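Local atomic coordinates of transcriptional regulator (Corynebacterium diphtheriae, PDB entry 3LMM), a protein that is of unknown function but is probably a transcriptional regulator, combining a Schlafen AlbA_2-type region with C-terminal sequence families of the helix-turn-helix clan. Residues 39-44 against 82-87; 213-218 against 360-365; 330-335 against 400-405. All blocks are in the same frame, centred on the assembly; numbering follows the deposited sequence.

Contact 1 (39-44 against 82-87); sequences SVDFKE and GALIVG. With CO (cobalt (II) ion), chain E.
Asp41, Phe42 and Lys43 pair in parallel with Leu84, Ile85 and Val86, the short strand axes 4.8 Å apart and 24° from alignment, as the two strands of a beta-alpha-beta unit whose helix is 62-77. The backbone ladder alternates: Asp41 N donates to Ala83 O, Ile85 N to Asp41 O, Lys43 N to Ile85 O and Gly87 N to Lys43 O. At the start of the ladder a water accepts from Ala83 N at 2.9 Å and makes a weak bond to Ser39 O. Apolar contact gathers on the face of Phe42 and Ile85. With chi1 at -180°, Val40 swings CG1 over to Ile85 CG1 (3.6 Å), and Ile85 CD1 comes obliquely to Phe42 CE2 at 4.1 Å, the two side chains running alongside each other. Helix 10-24 covers this face through Val19 and Ile22. On the other face Asp41 and Leu84 lie side by side, Asp41 CB 3.6 Å from Leu84 CG, and Lys43 reaches a salt bridge with Glu71 of helix 62-77. The Asp41 carboxylate also pairs with Arg151, which may help to set its orientation for the metal. Asp90 belongs to the same metal site, and from the edge strand the cobalt is held by Asp41 OD1 at 2.7 Å and by the backbone oxygen Phe42 O at 2.6 Å.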
loop_
_atom_site.group_PDB
_atom_site.type_symbol
_atom_site.label_atom_id
_atom_site.label_comp_id
_atom_site.label_asym_id
_atom_site.label_seq_id
_atom_site.Cartn_x
_atom_site.Cartn_y
_atom_site.Cartn_z
ATOM N N SER A 39 10.129 -24.841 14.981
ATOM C CA SER A 39 10.071 -23.531 14.352
ATOM C C SER A 39 8.911 -22.633 14.733
ATOM O O SER A 39 8.884 -21.460 14.357
ATOM C CB SER A 39 10.119 -23.690 12.838
ATOM O OG SER A 39 11.395 -24.144 12.451
ATOM N N VAL A 40 7.952 -23.161 15.478
ATOM C CA VAL A 40 6.831 -22.334 15.861
ATOM C C VAL A 40 7.371 -21.145 16.657
ATOM O O VAL A 40 8.224 -21.295 17.530
ATOM C CB VAL A 40 5.812 -23.152 16.661
ATOM C CG1 VAL A 40 4.640 -22.290 17.058
ATOM C CG2 VAL A 40 5.329 -24.323 15.813
ATOM N N ASP A 41 6.882 -19.957 16.317
ATOM C CA ASP A 41 7.312 -18.713 16.946
ATOM C C ASP A 41 6.536 -18.372 18.208
ATOM O O ASP A 41 5.358 -18.018 18.134
ATOM C CB ASP A 41 7.166 -17.566 15.933
ATOM C CG ASP A 41 8.076 -16.381 16.237
ATOM O OD1 ASP A 41 8.752 -16.402 17.282
ATOM O OD2 ASP A 41 8.125 -15.431 15.423
ATOM N N PHE A 42 7.194 -18.474 19.364
ATOM C CA PHE A 42 6.560 -18.134 20.647
ATOM C C PHE A 42 6.717 -16.649 20.904
ATOM O O PHE A 42 7.837 -16.157 20.995
ATOM C CB PHE A 42 7.215 -18.873 21.820
ATOM C CG PHE A 42 6.899 -20.340 21.875
ATOM C CD1 PHE A 42 7.542 -21.164 22.796
ATOM C CD2 PHE A 42 5.961 -20.898 21.013
ATOM C CE1 PHE A 42 7.272 -22.525 22.840
ATOM C CE2 PHE A 42 5.683 -22.261 21.051
ATOM C CZ PHE A 42 6.336 -23.078 21.974
ATOM N N LYS A 43 5.605 -15.936 21.020
ATOM C CA LYS A 43 5.665 -14.509 21.295
ATOM C C LYS A 43 4.736 -14.135 22.426
ATOM O O LYS A 43 3.645 -14.693 22.582
ATOM C CB LYS A 43 5.297 -13.677 20.073
ATOM C CG LYS A 43 6.258 -13.832 18.921
ATOM C CD LYS A 43 7.010 -12.555 18.636
ATOM C CE LYS A 43 8.274 -12.446 19.453
ATOM N NZ LYS A 43 8.984 -11.193 19.083
ATOM N N GLU A 44 5.194 -13.162 23.195
ATOM C CA GLU A 44 4.500 -12.646 24.350
ATOM C C GLU A 44 3.994 -11.235 24.075
ATOM O O GLU A 44 4.784 -10.358 23.739
ATOM C CB GLU A 44 5.487 -12.623 25.494
ATOM C CG GLU A 44 4.978 -11.957 26.708
ATOM C CD GLU A 44 6.011 -11.929 27.791
ATOM O OE1 GLU A 44 5.717 -11.327 28.848
ATOM O OE2 GLU A 44 7.113 -12.499 27.586
ATOM N N GLY A 82 5.316 -19.397 8.311
ATOM C CA GLY A 82 5.328 -20.129 9.562
ATOM C C GLY A 82 4.159 -19.744 10.444
ATOM O O GLY A 82 3.237 -19.043 10.007
ATOM N N ALA A 83 4.197 -20.204 11.693
ATOM C CA ALA A 83 3.138 -19.908 12.650
ATOM C C ALA A 83 3.666 -19.274 13.926
ATOM O O ALA A 83 4.783 -19.538 14.359
ATOM C CB ALA A 83 2.363 -21.174 12.978
ATOM N N LEU A 84 2.829 -18.429 14.512
ATOM C CA LEU A 84 3.132 -17.720 15.736
ATOM C C LEU A 84 2.103 -18.016 16.797
ATOM O O LEU A 84 0.915 -18.104 16.497
ATOM C CB LEU A 84 3.084 -16.223 15.503
ATOM C CG LEU A 84 4.342 -15.621 14.966
ATOM C CD1 LEU A 84 4.691 -16.233 13.605
ATOM C CD2 LEU A 84 4.126 -14.129 14.875
ATOM N N ILE A 85 2.550 -18.166 18.034
ATOM C CA ILE A 85 1.599 -18.357 19.102
ATOM C C ILE A 85 1.798 -17.169 20.031
ATOM O O ILE A 85 2.800 -17.103 20.744
ATOM C CB ILE A 85 1.825 -19.652 19.883
ATOM C CG1 ILE A 85 1.886 -20.836 18.927
ATOM C CG2 ILE A 85 0.665 -19.857 20.850
ATOM C CD1 ILE A 85 1.872 -22.195 19.622
ATOM N N VAL A 86 0.874 -16.211 19.981
ATOM C CA VAL A 86 0.959 -15.042 20.839
ATOM C C VAL A 86 0.392 -15.424 22.181
ATOM O O VAL A 86 -0.699 -15.975 22.256
ATOM C CB VAL A 86 0.142 -13.879 20.306
ATOM C CG1 VAL A 86 -0.087 -12.883 21.425
ATOM C CG2 VAL A 86 0.875 -13.206 19.153
ATOM N N GLY A 87 1.134 -15.133 23.241
ATOM C CA GLY A 87 0.668 -15.481 24.568
ATOM C C GLY A 87 1.547 -16.533 25.220
ATOM O O GLY A 87 1.192 -17.084 26.254
HETATM CO CO CO E . 10.010 -15.937 19.586
HETATM O O HOH W 1 6.743 -21.400 12.570
#

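Contact 2 (213-218 against 360-365)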
loop_
_atom_site.group_PDB
_atom_site.type_symbol
_atom_site.label_atom_id
_atom_site.label_comp_id
_atom_site.label_asym_id
_atom_site.label_seq_id
_atom_site.Cartn_x
_atom_site.Cartn_y
_atom_site.Cartn_z
ATOM N N ARG A 213 21.891 -5.190 -9.161
ATOM C CA ARG A 213 21.899 -6.340 -8.259
ATOM C C ARG A 213 21.318 -5.975 -6.898
ATOM O O ARG A 213 20.668 -6.795 -6.248
ATOM C CB ARG A 213 23.324 -6.853 -8.083
ATOM C CG ARG A 213 23.495 -7.839 -6.951
ATOM C CD ARG A 213 24.894 -8.412 -6.975
ATOM N NE ARG A 213 25.095 -9.277 -8.133
ATOM C CZ ARG A 213 26.029 -9.083 -9.062
ATOM N NH1 ARG A 213 26.139 -9.930 -10.085
ATOM N NH2 ARG A 213 26.848 -8.038 -8.971
ATOM N N GLY A 214 21.562 -4.739 -6.477
ATOM C CA GLY A 214 21.067 -4.273 -5.198
ATOM C C GLY A 214 19.558 -4.287 -5.119
ATOM O O GLY A 214 19.004 -4.679 -4.102
ATOM N N ILE A 215 18.899 -3.861 -6.196
ATOM C CA ILE A 215 17.438 -3.820 -6.269
ATOM C C ILE A 215 16.829 -5.192 -6.562
ATOM O O ILE A 215 15.605 -5.331 -6.653
ATOM C CB ILE A 215 16.955 -2.820 -7.363
ATOM C CG1 ILE A 215 17.642 -3.124 -8.696
ATOM C CG2 ILE A 215 17.244 -1.382 -6.923
ATOM C CD1 ILE A 215 17.358 -2.101 -9.786
ATOM N N GLY A 216 17.693 -6.196 -6.713
ATOM C CA GLY A 216 17.252 -7.554 -6.992
ATOM C C GLY A 216 16.935 -7.818 -8.454
ATOM O O GLY A 216 16.260 -8.784 -8.791
ATOM N N ALA A 217 17.432 -6.967 -9.338
ATOM C CA ALA A 217 17.159 -7.126 -10.754
ATOM C C ALA A 217 18.181 -8.036 -11.420
ATOM O O ALA A 217 17.859 -8.828 -12.320
ATOM C CB ALA A 217 17.171 -5.767 -11.418
ATOM N N LEU A 218 19.420 -7.897 -10.956
ATOM C CA LEU A 218 20.560 -8.634 -11.474
ATOM C C LEU A 218 20.822 -9.907 -10.680
ATOM O O LEU A 218 20.930 -9.886 -9.453
ATOM C CB LEU A 218 21.798 -7.728 -11.461
ATOM C CG LEU A 218 22.899 -8.060 -12.459
ATOM C CD1 LEU A 218 23.726 -9.217 -11.977
ATOM C CD2 LEU A 218 22.262 -8.369 -13.786
ATOM N N ALA A 360 6.372 -5.027 -8.911
ATOM C CA ALA A 360 6.040 -4.079 -7.868
ATOM C C ALA A 360 7.259 -3.903 -6.984
ATOM O O ALA A 360 7.762 -2.793 -6.833
ATOM C CB ALA A 360 4.870 -4.577 -7.045
ATOM N N ASP A 361 7.760 -4.996 -6.422
ATOM C CA ASP A 361 8.915 -4.860 -5.556
ATOM C C ASP A 361 10.082 -4.096 -6.180
ATOM O O ASP A 361 10.738 -3.315 -5.494
ATOM C CB ASP A 361 9.433 -6.204 -5.082
ATOM C CG ASP A 361 10.650 -6.046 -4.209
ATOM O OD1 ASP A 361 10.498 -5.465 -3.112
ATOM O OD2 ASP A 361 11.758 -6.467 -4.624
ATOM N N LEU A 362 10.352 -4.325 -7.463
ATOM C CA LEU A 362 11.451 -3.640 -8.119
ATOM C C LEU A 362 11.248 -2.136 -8.084
ATOM O O LEU A 362 12.207 -1.382 -7.904
ATOM C CB LEU A 362 11.590 -4.107 -9.565
ATOM C CG LEU A 362 12.814 -3.582 -10.320
ATOM C CD1 LEU A 362 14.101 -4.007 -9.629
ATOM C CD2 LEU A 362 12.768 -4.101 -11.747
ATOM N N TYR A 363 10.006 -1.686 -8.251
ATOM C CA TYR A 363 9.724 -0.242 -8.225
ATOM C C TYR A 363 9.930 0.320 -6.818
ATOM O O TYR A 363 10.345 1.466 -6.659
ATOM C CB TYR A 363 8.292 0.036 -8.701
ATOM C CG TYR A 363 8.154 0.213 -10.194
ATOM C CD1 TYR A 363 8.417 1.441 -10.805
ATOM C CD2 TYR A 363 7.745 -0.844 -10.995
ATOM C CE1 TYR A 363 8.265 1.609 -12.187
ATOM C CE2 TYR A 363 7.590 -0.692 -12.369
ATOM C CZ TYR A 363 7.846 0.534 -12.965
ATOM O OH TYR A 363 7.647 0.654 -14.332
ATOM N N ARG A 364 9.627 -0.498 -5.814
ATOM C CA ARG A 364 9.802 -0.120 -4.420
ATOM C C ARG A 364 11.291 0.026 -4.165
ATOM O O ARG A 364 11.739 0.985 -3.535
ATOM C CB ARG A 364 9.259 -1.208 -3.496
ATOM C CG ARG A 364 7.911 -0.920 -2.871
ATOM C CD ARG A 364 7.941 0.338 -2.001
ATOM N NE ARG A 364 8.902 0.271 -0.901
ATOM C CZ ARG A 364 8.995 1.183 0.063
ATOM N NH1 ARG A 364 8.182 2.233 0.072
ATOM N NH2 ARG A 364 9.911 1.052 1.014
ATOM N N ALA A 365 12.050 -0.947 -4.656
ATOM C CA ALA A 365 13.495 -0.970 -4.491
ATOM C C ALA A 365 14.132 0.291 -5.051
ATOM O O ALA A 365 15.102 0.796 -4.484
ATOM C CB ALA A 365 14.068 -2.200 -5.170
#
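Ile215, just past the end of helix 208-214, packs on the last turn of helix 357-365 and brings its CA within 5.2 Å of Ala365 CA, the nearest CA pair of the two segments. The first of these helices ends in a Schellman motif: Gly216 takes a positive phi of 82°, and its amide bonds back to Arg213 O at 3.1 Å. The chain thus turns away at the point where it meets the second helix, which is still regular there, with Ala365 N bonded to Asp361 O. The contact itself is apolar and rests on four side chains, two of them alanine methyls. Ile215 points its CB toward the helix. Its CG1 sits between backbone N and carbonyl carbon (chi1 52°), while CG2 lies beside the backbone N and reaches Ala365 CB at 3.7 Å. Ala365 CB is equally near Ile215 CB, so the alanine methyl rests against the branch point of the isoleucine. Leu362 crosses Ile215 at a slant from one turn earlier in its helix. With chi1 at -173° it extends CD1 to Ile215 CG1 (3.8 Å), and the same methyl also approaches the backbone oxygen Ile215 O. Helix 226-232 adds Phe232 beside Ile215, and Ala227 and Leu231 beside Leu362. Helix 161-171 bridges the polar flank: Arg161 and Trp165 bind the carboxylate of Asp361, and Arg169 donates to Gly216 O. Beyond the turn, Ala217 widens the apolar patch, its CB 4.0 Å from Leu362 CD1.

Contact 3 (330-335 against 400-405)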
loop_
_atom_site.group_PDB
_atom_site.type_symbol
_atom_site.label_atom_id
_atom_site.label_comp_id
_atom_site.label_asym_id
_atom_site.label_seq_id
_atom_site.Cartn_x
_atom_site.Cartn_y
_atom_site.Cartn_z
ATOM N N THR A 330 -9.615 17.087 -17.122
ATOM C CA THR A 330 -9.594 15.724 -16.600
ATOM C C THR A 330 -8.582 14.836 -17.324
ATOM O O THR A 330 -8.283 15.046 -18.493
ATOM C CB THR A 330 -11.015 15.072 -16.597
ATOM O OG1 THR A 330 -11.139 14.204 -17.722
ATOM C CG2 THR A 330 -12.108 16.128 -16.632
ATOM N N LEU A 331 -8.037 13.866 -16.598
ATOM C CA LEU A 331 -7.063 12.945 -17.154
ATOM C C LEU A 331 -7.558 11.524 -17.017
ATOM O O LEU A 331 -7.902 11.079 -15.923
ATOM C CB LEU A 331 -5.713 13.070 -16.447
ATOM C CG LEU A 331 -4.715 11.917 -16.682
ATOM C CD1 LEU A 331 -3.288 12.438 -16.750
ATOM C CD2 LEU A 331 -4.847 10.907 -15.578
ATOM N N ILE A 332 -7.591 10.802 -18.127
ATOM C CA ILE A 332 -8.049 9.428 -18.092
ATOM C C ILE A 332 -6.873 8.509 -18.362
ATOM O O ILE A 332 -6.029 8.795 -19.213
ATOM C CB ILE A 332 -9.122 9.188 -19.142
ATOM C CG1 ILE A 332 -10.038 10.404 -19.231
ATOM C CG2 ILE A 332 -9.941 7.988 -18.752
ATOM C CD1 ILE A 332 -11.042 10.314 -20.328
ATOM N N VAL A 333 -6.818 7.406 -17.626
ATOM C CA VAL A 333 -5.743 6.435 -17.795
ATOM C C VAL A 333 -6.297 5.023 -17.981
ATOM O O VAL A 333 -6.642 4.348 -17.011
ATOM C CB VAL A 333 -4.783 6.432 -16.587
ATOM C CG1 VAL A 333 -3.750 5.324 -16.746
ATOM C CG2 VAL A 333 -4.099 7.775 -16.474
ATOM N N ARG A 334 -6.368 4.593 -19.239
ATOM C CA ARG A 334 -6.857 3.270 -19.599
ATOM C C ARG A 334 -5.686 2.300 -19.622
ATOM O O ARG A 334 -4.709 2.531 -20.331
ATOM C CB ARG A 334 -7.494 3.301 -20.986
ATOM C CG ARG A 334 -8.826 4.015 -21.072
ATOM C CD ARG A 334 -9.061 4.548 -22.482
ATOM N NE ARG A 334 -10.432 5.004 -22.684
ATOM C CZ ARG A 334 -11.464 4.186 -22.874
ATOM N NH1 ARG A 334 -11.276 2.870 -22.896
ATOM N NH2 ARG A 334 -12.686 4.681 -23.031
ATOM N N SER A 335 -5.779 1.217 -18.857
ATOM C CA SER A 335 -4.709 0.220 -18.825
ATOM C C SER A 335 -5.160 -1.173 -19.248
ATOM O O SER A 335 -6.170 -1.690 -18.764
ATOM C CB SER A 335 -4.101 0.148 -17.433
ATOM O OG SER A 335 -3.413 1.338 -17.128
ATOM N N PHE A 400 -9.905 -3.794 -19.820
ATOM C CA PHE A 400 -9.206 -2.532 -19.590
ATOM C C PHE A 400 -9.557 -2.003 -18.204
ATOM O O PHE A 400 -10.622 -2.297 -17.668
ATOM C CB PHE A 400 -9.640 -1.509 -20.631
ATOM C CG PHE A 400 -8.731 -1.417 -21.824
ATOM C CD1 PHE A 400 -7.519 -0.748 -21.733
ATOM C CD2 PHE A 400 -9.115 -1.935 -23.057
ATOM C CE1 PHE A 400 -6.708 -0.589 -22.857
ATOM C CE2 PHE A 400 -8.307 -1.781 -24.188
ATOM C CZ PHE A 400 -7.108 -1.107 -24.090
ATOM N N VAL A 401 -8.667 -1.219 -17.618
ATOM C CA VAL A 401 -8.939 -0.647 -16.305
ATOM C C VAL A 401 -8.622 0.834 -16.399
ATOM O O VAL A 401 -7.454 1.220 -16.447
ATOM C CB VAL A 401 -8.045 -1.258 -15.217
ATOM C CG1 VAL A 401 -8.425 -0.691 -13.864
ATOM C CG2 VAL A 401 -8.171 -2.757 -15.224
ATOM N N GLU A 402 -9.643 1.676 -16.426
ATOM C CA GLU A 402 -9.341 3.082 -16.539
ATOM C C GLU A 402 -9.562 3.858 -15.256
ATOM O O GLU A 402 -10.568 3.674 -14.574
ATOM C CB GLU A 402 -10.128 3.724 -17.697
ATOM C CG GLU A 402 -11.592 3.955 -17.411
ATOM C CD GLU A 402 -12.295 4.724 -18.517
ATOM O OE1 GLU A 402 -13.438 5.162 -18.279
ATOM O OE2 GLU A 402 -11.717 4.884 -19.618
ATOM N N THR A 403 -8.586 4.699 -14.924
ATOM C CA THR A 403 -8.652 5.551 -13.751
ATOM C C THR A 403 -8.899 6.946 -14.293
ATOM O O THR A 403 -8.247 7.373 -15.245
ATOM C CB THR A 403 -7.325 5.503 -12.956
ATOM O OG1 THR A 403 -7.114 4.185 -12.418
ATOM C CG2 THR A 403 -7.344 6.509 -11.809
ATOM N N THR A 404 -9.875 7.638 -13.717
ATOM C CA THR A 404 -10.224 8.984 -14.180
ATOM C C THR A 404 -10.055 10.006 -13.055
ATOM O O THR A 404 -10.611 9.859 -11.960
ATOM C CB THR A 404 -11.687 9.052 -14.653
ATOM O OG1 THR A 404 -12.266 7.743 -14.556
ATOM C CG2 THR A 404 -11.761 9.541 -16.080
ATOM N N LEU A 405 -9.291 11.053 -13.344
ATOM C CA LEU A 405 -9.035 12.130 -12.401
ATOM C C LEU A 405 -9.622 13.411 -12.938
ATOM O O LEU A 405 -9.165 13.900 -13.965
ATOM C CB LEU A 405 -7.533 12.332 -12.219
ATOM C CG LEU A 405 -6.900 11.506 -11.114
ATOM C CD1 LEU A 405 -7.240 10.058 -11.319
ATOM C CD2 LEU A 405 -5.409 11.720 -11.114
#
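Ser335, Glu402 and Leu405 have the most surface buried where two adjacent antiparallel strands pair, their axes 4.3 Å apart. Ser335 and Val401 form one hydrogen-bonded pair, with Ser335 N on Val401 O at 2.9 Å and Val401 N on Ser335 O. Phe400 brings CD1 obliquely to Ser335 O at 3.4 Å. At the far end Leu405 pairs with Leu331 through two similar bonds, and Val333 and Thr403 pair between them. On the face of Ile332, Arg334, Glu402 and Thr404, Glu402 is the central side chain. From a chi1 of 75° it extends so that OE2 lies 3.2 Å above the Arg334 guanidinium plane, over its centre, and 3.3 Å from NE. The planes are 76° apart and no N-H points at the oxygen, so this salt bridge works by charge alone. Nearby, Ile332 CG2 rests on Thr404 CG2 at 3.6 Å. The pair lies in a six-stranded mixed sheet, in a region related to the RecG C-terminal family, with strand 320-325 beyond 330-336 and strand 392-396 beyond 400-406, while helix 298-311 packs on the opposite face through Ala308 by Val333 and Ser335 and Ala300 by Leu405.

In the fold
From the N terminus, contact 1 comes first and is complete before the others begin: it closes the 37-residue connection that carries helix 62-77, within the Schlafen AlbA_2 range. Contact 2 opens at 213-218, and contact 3 opens at 330-335 before contact 2 closes at 360-365; contact 3 closes last, at 400-405, so the two cross. Strand 330-336 and helix 357-365 are successive elements of the chain, and through contact 2 the second of them ties the sheet region to the end of helix 208-214. The centres of contacts 2 and 3 are about 27 Å apart, whereas those of contacts 1 and 3 are about 44 Å apart, on opposite sides of the chain's centre.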